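Local coordinates for protein ribonuclease-like 3 (Danio rerio, PDB 2VQ9) that cleaves RNA as a secreted ribonuclease of the pancreatic family, promotes angiogenesis and kills bacteria, most strongly Gram-negative ones, without needing its RNase activity for the killing, at residues Asp48-Gln53 with Asn69-Ala74; Arg55-Pro60 with Glu114-Cys119. All coordinates share one frame; numbering follows the deposited sequence. Where two conformers were deposited one is given.

Contact 1: Asp48-Gln53 with Asn69-Ala74; sequences DRVMRQ and NTFIQA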
# COMPACT_ATOMS: atom_id res chain seq x y z
N ASP A 48 -5.60 -0.90 12.97
CA ASP A 48 -7.04 -1.21 13.09
C ASP A 48 -7.90 -0.01 12.73
O ASP A 48 -8.85 -0.14 11.95
CB ASP A 48 -7.38 -1.72 14.49
CG ASP A 48 -6.72 -3.04 14.82
OD1 ASP A 48 -6.06 -3.64 13.95
OD2 ASP A 48 -6.89 -3.50 15.96
N ARG A 49 -7.55 1.16 13.26
CA ARG A 49 -8.34 2.38 12.98
C ARG A 49 -8.40 2.69 11.51
O ARG A 49 -9.48 2.87 10.97
CB ARG A 49 -7.80 3.60 13.74
CG ARG A 49 -8.77 4.84 13.56
CD ARG A 49 -8.20 6.11 14.19
NE ARG A 49 -7.16 6.72 13.36
CZ ARG A 49 -5.85 6.59 13.57
NH2 ARG A 49 -5.39 5.89 14.60
N VAL A 50 -7.25 2.70 10.85
CA VAL A 50 -7.19 3.09 9.44
C VAL A 50 -7.81 2.04 8.51
O VAL A 50 -8.55 2.38 7.58
CB VAL A 50 -5.74 3.44 9.00
CG1 VAL A 50 -5.70 3.88 7.54
CG2 VAL A 50 -5.20 4.53 9.90
N MET A 51 -7.55 0.76 8.77
CA MET A 51 -8.20 -0.29 7.98
C MET A 51 -9.74 -0.19 8.04
O MET A 51 -10.42 -0.39 7.04
CB MET A 51 -7.72 -1.67 8.45
CG MET A 51 -6.25 -1.99 8.08
SD MET A 51 -5.89 -2.11 6.30
CE MET A 51 -6.61 -3.71 5.91
N ARG A 52 -10.26 0.13 9.22
CA ARG A 52 -11.71 0.27 9.41
C ARG A 52 -12.26 1.54 8.78
O ARG A 52 -13.25 1.51 8.03
CB ARG A 52 -12.03 0.27 10.91
CG ARG A 52 -13.55 0.39 11.21
CD ARG A 52 -13.77 0.41 12.72
NE ARG A 52 -12.91 1.43 13.32
CZ ARG A 52 -13.09 2.75 13.24
NH1 ARG A 52 -14.12 3.30 12.59
NH2 ARG A 52 -12.20 3.55 13.83
N GLN A 53 -11.61 2.65 9.08
CA GLN A 53 -12.08 3.96 8.62
C GLN A 53 -12.06 4.06 7.10
O GLN A 53 -13.03 4.54 6.47
CB GLN A 53 -11.21 5.04 9.27
CG GLN A 53 -11.85 6.39 9.37
CD GLN A 53 -11.22 7.21 10.48
OE1 GLN A 53 -11.81 7.41 11.55
NE2 GLN A 53 -10.00 7.63 10.26
N ASN A 69 -2.25 -6.11 4.38
CA ASN A 69 -2.29 -4.83 3.70
C ASN A 69 -1.14 -3.95 4.09
O ASN A 69 -0.89 -3.76 5.27
CB ASN A 69 -3.61 -4.07 3.93
CG ASN A 69 -3.75 -2.89 2.97
OD1 ASN A 69 -3.81 -3.10 1.76
ND2 ASN A 69 -3.77 -1.63 3.50
N THR A 70 -0.45 -3.40 3.11
CA THR A 70 0.74 -2.62 3.40
C THR A 70 0.49 -1.14 3.17
O THR A 70 -0.01 -0.76 2.10
CB THR A 70 1.91 -3.09 2.48
OG1 THR A 70 2.15 -4.48 2.72
CG2 THR A 70 3.21 -2.29 2.77
N PHE A 71 0.82 -0.32 4.17
CA PHE A 71 0.80 1.14 4.02
C PHE A 71 2.19 1.70 3.87
O PHE A 71 3.09 1.41 4.67
CB PHE A 71 0.14 1.82 5.22
CG PHE A 71 -1.32 1.53 5.36
CD1 PHE A 71 -2.24 2.15 4.54
CD2 PHE A 71 -1.76 0.60 6.32
CE1 PHE A 71 -3.61 1.88 4.65
CE2 PHE A 71 -3.15 0.32 6.46
CZ PHE A 71 -4.07 0.97 5.59
N ILE A 72 2.36 2.54 2.85
CA ILE A 72 3.61 3.26 2.71
C ILE A 72 3.50 4.52 3.58
O ILE A 72 2.52 5.27 3.46
CB ILE A 72 3.84 3.67 1.29
CG1 ILE A 72 3.82 2.42 0.39
CG2 ILE A 72 5.17 4.44 1.18
CD1 ILE A 72 3.54 2.76 -1.09
N GLN A 73 4.49 4.73 4.43
CA GLN A 73 4.52 5.87 5.36
C GLN A 73 5.09 7.09 4.63
O GLN A 73 6.23 7.49 4.89
CB GLN A 73 5.37 5.51 6.56
CG GLN A 73 5.12 6.34 7.81
CD GLN A 73 6.07 6.00 8.90
OE1 GLN A 73 7.28 6.24 8.80
NE2 GLN A 73 5.55 5.41 9.95
N ALA A 74 4.29 7.65 3.74
CA ALA A 74 4.65 8.83 2.92
C ALA A 74 3.37 9.47 2.38
O ALA A 74 2.27 8.90 2.50
CB ALA A 74 5.57 8.40 1.73
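Met51 of the helix reaches both the far end of the Phe71 ring and the side chain of Asn69. The sulfur does most of the touching: Met51 SD lies 3.6 Å from Phe71 CZ and about as close to CE2. This is a Met-aromatic contact, the sulfur 4.7 Å from the centroid of the Phe71 ring and 69° off its normal, so it comes in obliquely at the CZ end. In one of its two conformers, Val50 puts CG1 3.9 Å from Phe71 CZ, with CE1 next nearest. With chi2 at -64° and chi3 at -75°, the Met51 chain folds twice, which carries its methyl past the ring and onto the strand, where CE rests 3.6 Å from Asn69 CB. The same sulfur also has Asn69 ND2 3.5 Å away; no hydrogen bond is formed there.

That amide is held by other partners. Asn69 ND2 donates to Gln36 O while Lys66 NZ donates to Asn69 OD1, which fixes the rotation of the group, and the nitrogen lies 3.3 Å above the plane of the Phe71 ring, displaced toward its rim. Asn69 belongs to the substrate-binding site, and its side chain lies close to that of the catalytic His37, whose ND1 is hydrogen-bonded to Thr70 O. The apolar packing thus backs directly onto the active site.

Ile56 adds to this core, touching both Met51 and Phe71. Helix 48-53 runs nearly crosswise to strand 69-72, their axes 11.2 Å apart, and the strand pairs antiparallel with strand 103-112, while Met51 also touches Tyr121 of strand 120-135.

Contact 2: Arg55-Pro60 with Glu114-Cys119; sequences RITRFP and ERHPNC. Unlike the reference sequence in segment 55-60: Arg55 (reference Gly).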
# COMPACT_ATOMS: atom_id res chain seq x y z
N ARG A 55 -12.24 1.53 5.23
CA ARG A 55 -13.03 0.36 4.80
C ARG A 55 -12.28 -0.51 3.78
O ARG A 55 -12.76 -0.80 2.67
CB ARG A 55 -14.43 0.78 4.30
CG ARG A 55 -15.49 -0.32 4.46
CD ARG A 55 -16.86 0.15 3.94
NE ARG A 55 -17.90 -0.91 4.01
CZ ARG A 55 -18.12 -1.80 3.04
NH1 ARG A 55 -17.37 -1.78 1.96
NH2 ARG A 55 -19.10 -2.72 3.16
N ILE A 56 -11.07 -0.89 4.15
CA ILE A 56 -10.23 -1.69 3.25
C ILE A 56 -10.66 -3.14 3.38
O ILE A 56 -10.68 -3.68 4.48
CB ILE A 56 -8.73 -1.48 3.56
CG1 ILE A 56 -8.36 -0.02 3.20
CG2 ILE A 56 -7.88 -2.50 2.77
CD1 ILE A 56 -7.07 0.53 3.91
N THR A 57 -11.03 -3.75 2.25
CA THR A 57 -11.69 -5.04 2.24
C THR A 57 -10.98 -6.08 1.38
O THR A 57 -10.18 -5.74 0.50
CB THR A 57 -13.16 -4.93 1.73
OG1 THR A 57 -13.17 -4.31 0.43
CG2 THR A 57 -14.01 -4.12 2.70
N ARG A 58 -11.31 -7.34 1.63
CA ARG A 58 -10.77 -8.47 0.89
C ARG A 58 -11.12 -8.42 -0.60
O ARG A 58 -10.25 -8.60 -1.47
CB ARG A 58 -11.27 -9.78 1.51
CG ARG A 58 -10.55 -11.02 1.03
CD ARG A 58 -10.93 -12.20 1.87
NE ARG A 58 -10.33 -13.43 1.37
CZ ARG A 58 -10.21 -14.56 2.08
NH1 ARG A 58 -10.63 -14.61 3.34
NH2 ARG A 58 -9.64 -15.64 1.53
N PHE A 59 -12.40 -8.16 -0.88
CA PHE A 59 -12.92 -8.14 -2.23
C PHE A 59 -13.36 -6.71 -2.62
O PHE A 59 -13.54 -5.87 -1.76
CB PHE A 59 -14.09 -9.14 -2.37
CG PHE A 59 -13.74 -10.55 -1.94
CD1 PHE A 59 -12.94 -11.36 -2.74
CD2 PHE A 59 -14.21 -11.05 -0.73
CE1 PHE A 59 -12.60 -12.65 -2.33
CE2 PHE A 59 -13.88 -12.35 -0.32
CZ PHE A 59 -13.08 -13.15 -1.13
N PRO A 60 -13.53 -6.45 -3.94
CA PRO A 60 -13.94 -5.12 -4.38
C PRO A 60 -15.29 -4.67 -3.83
O PRO A 60 -15.53 -3.46 -3.74
CB PRO A 60 -13.98 -5.25 -5.91
CG PRO A 60 -13.03 -6.36 -6.22
CD PRO A 60 -13.23 -7.34 -5.09
N GLU A 114 -13.65 -11.22 10.87
CA GLU A 114 -13.99 -11.64 9.52
C GLU A 114 -14.58 -10.48 8.73
O GLU A 114 -14.41 -10.42 7.52
CB GLU A 114 -14.99 -12.78 9.53
CG GLU A 114 -14.43 -14.05 10.14
CD GLU A 114 -14.88 -15.25 9.39
OE1 GLU A 114 -16.13 -15.46 9.26
OE2 GLU A 114 -13.97 -15.97 8.90
N ARG A 115 -15.30 -9.60 9.41
CA ARG A 115 -15.91 -8.46 8.73
C ARG A 115 -15.71 -7.17 9.52
O ARG A 115 -15.60 -7.20 10.76
CB ARG A 115 -17.41 -8.71 8.46
CG ARG A 115 -17.71 -9.78 7.39
CD ARG A 115 -19.21 -10.11 7.29
NE ARG A 115 -19.42 -11.24 6.38
CZ ARG A 115 -19.62 -12.49 6.79
NH1 ARG A 115 -19.70 -12.76 8.09
NH2 ARG A 115 -19.78 -13.47 5.91
N HIS A 116 -15.66 -6.02 8.83
CA HIS A 116 -15.66 -4.75 9.56
C HIS A 116 -16.96 -4.69 10.37
O HIS A 116 -17.98 -5.19 9.92
CB HIS A 116 -15.56 -3.56 8.59
CG HIS A 116 -14.26 -3.50 7.85
ND1 HIS A 116 -13.09 -3.10 8.44
CD2 HIS A 116 -13.95 -3.83 6.57
CE1 HIS A 116 -12.11 -3.16 7.56
NE2 HIS A 116 -12.60 -3.62 6.42
N PRO A 117 -16.93 -4.08 11.57
CA PRO A 117 -15.86 -3.31 12.20
C PRO A 117 -14.99 -4.14 13.13
O PRO A 117 -14.38 -3.60 14.06
CB PRO A 117 -16.63 -2.23 12.97
CG PRO A 117 -17.93 -2.94 13.37
CD PRO A 117 -18.19 -4.02 12.35
N ASN A 118 -14.90 -5.45 12.87
CA ASN A 118 -14.18 -6.34 13.78
C ASN A 118 -12.79 -6.76 13.34
O ASN A 118 -12.22 -7.69 13.93
CB ASN A 118 -15.03 -7.59 14.07
CG ASN A 118 -16.45 -7.24 14.42
OD1 ASN A 118 -16.71 -6.38 15.30
ND2 ASN A 118 -17.40 -7.85 13.72
N CYS A 119 -12.25 -6.09 12.32
CA CYS A 119 -10.92 -6.45 11.79
C CYS A 119 -9.82 -5.97 12.74
O CYS A 119 -9.73 -4.77 13.07
CB CYS A 119 -10.70 -5.89 10.36
SG CYS A 119 -12.06 -6.19 9.25
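A Schellman motif ends helix 47-53 at Arg55, and the loop that follows it is tied here to the turn joining strands 103-112 and 120-135. The tie is one imidazole: His116 NE2 donates to Ile56 O over 2.7 Å, with an N-H...O angle of 157°. The oxygen lies almost exactly in the ring plane, whereas seen from the acceptor the donor stands well above the plane of the Ile56 carbonyl.

Beside this bond, Thr57 CG2 meets the ring edge 3.9 Å from His116 CD2, the two side chains crossing at about a right angle. Both ring faces have neighbours toward the rim: Arg55 CA is 4.3 Å above one, and on the opposite one Cys119 SG is 3.3 Å from the plane. His116 CG stands anti to its own carbonyl carbon (chi1 -66°), which turns the imidazole toward the 55-60 loop. Thr57 turns its hydroxyl the other way, Thr57 OG1 donating to Phe59 O at 2.7 Å within its own loop.

The peptide bond from His116 to Pro117 is cis, and a hydrogen bond from Asn118 N to Arg115 O closes a type VIa beta turn. Cys119 forms a disulfide with Cys65, and a backbone hydrogen bond joins His116 to Asn63. As in ribonuclease A, a cis-proline type VIa turn runs into a disulfide-bonded cysteine.

Contact 1 belongs to the core and contact 2 lies nearer the surface, their centres about 12 Å apart; contact 1 uses helix 47-53 itself, contact 2 the loop that leaves it. Contact 1 packs that helix against the sheet through apolar side chains, a sulfur and one amide, with no hydrogen bond between its segments; contact 2 joins two loops through a single polar bond. Ile56 bridges them: its CD1 is 3.5 Å from Phe71 CZ, while its carbonyl oxygen serves the loop side. At the helix end Met51 O is probably hydrogen-bonded to Ile56 N, at 3.0 Å, and the His116 ring packs against the last turn. Only contact 1 includes residues of the substrate-binding site.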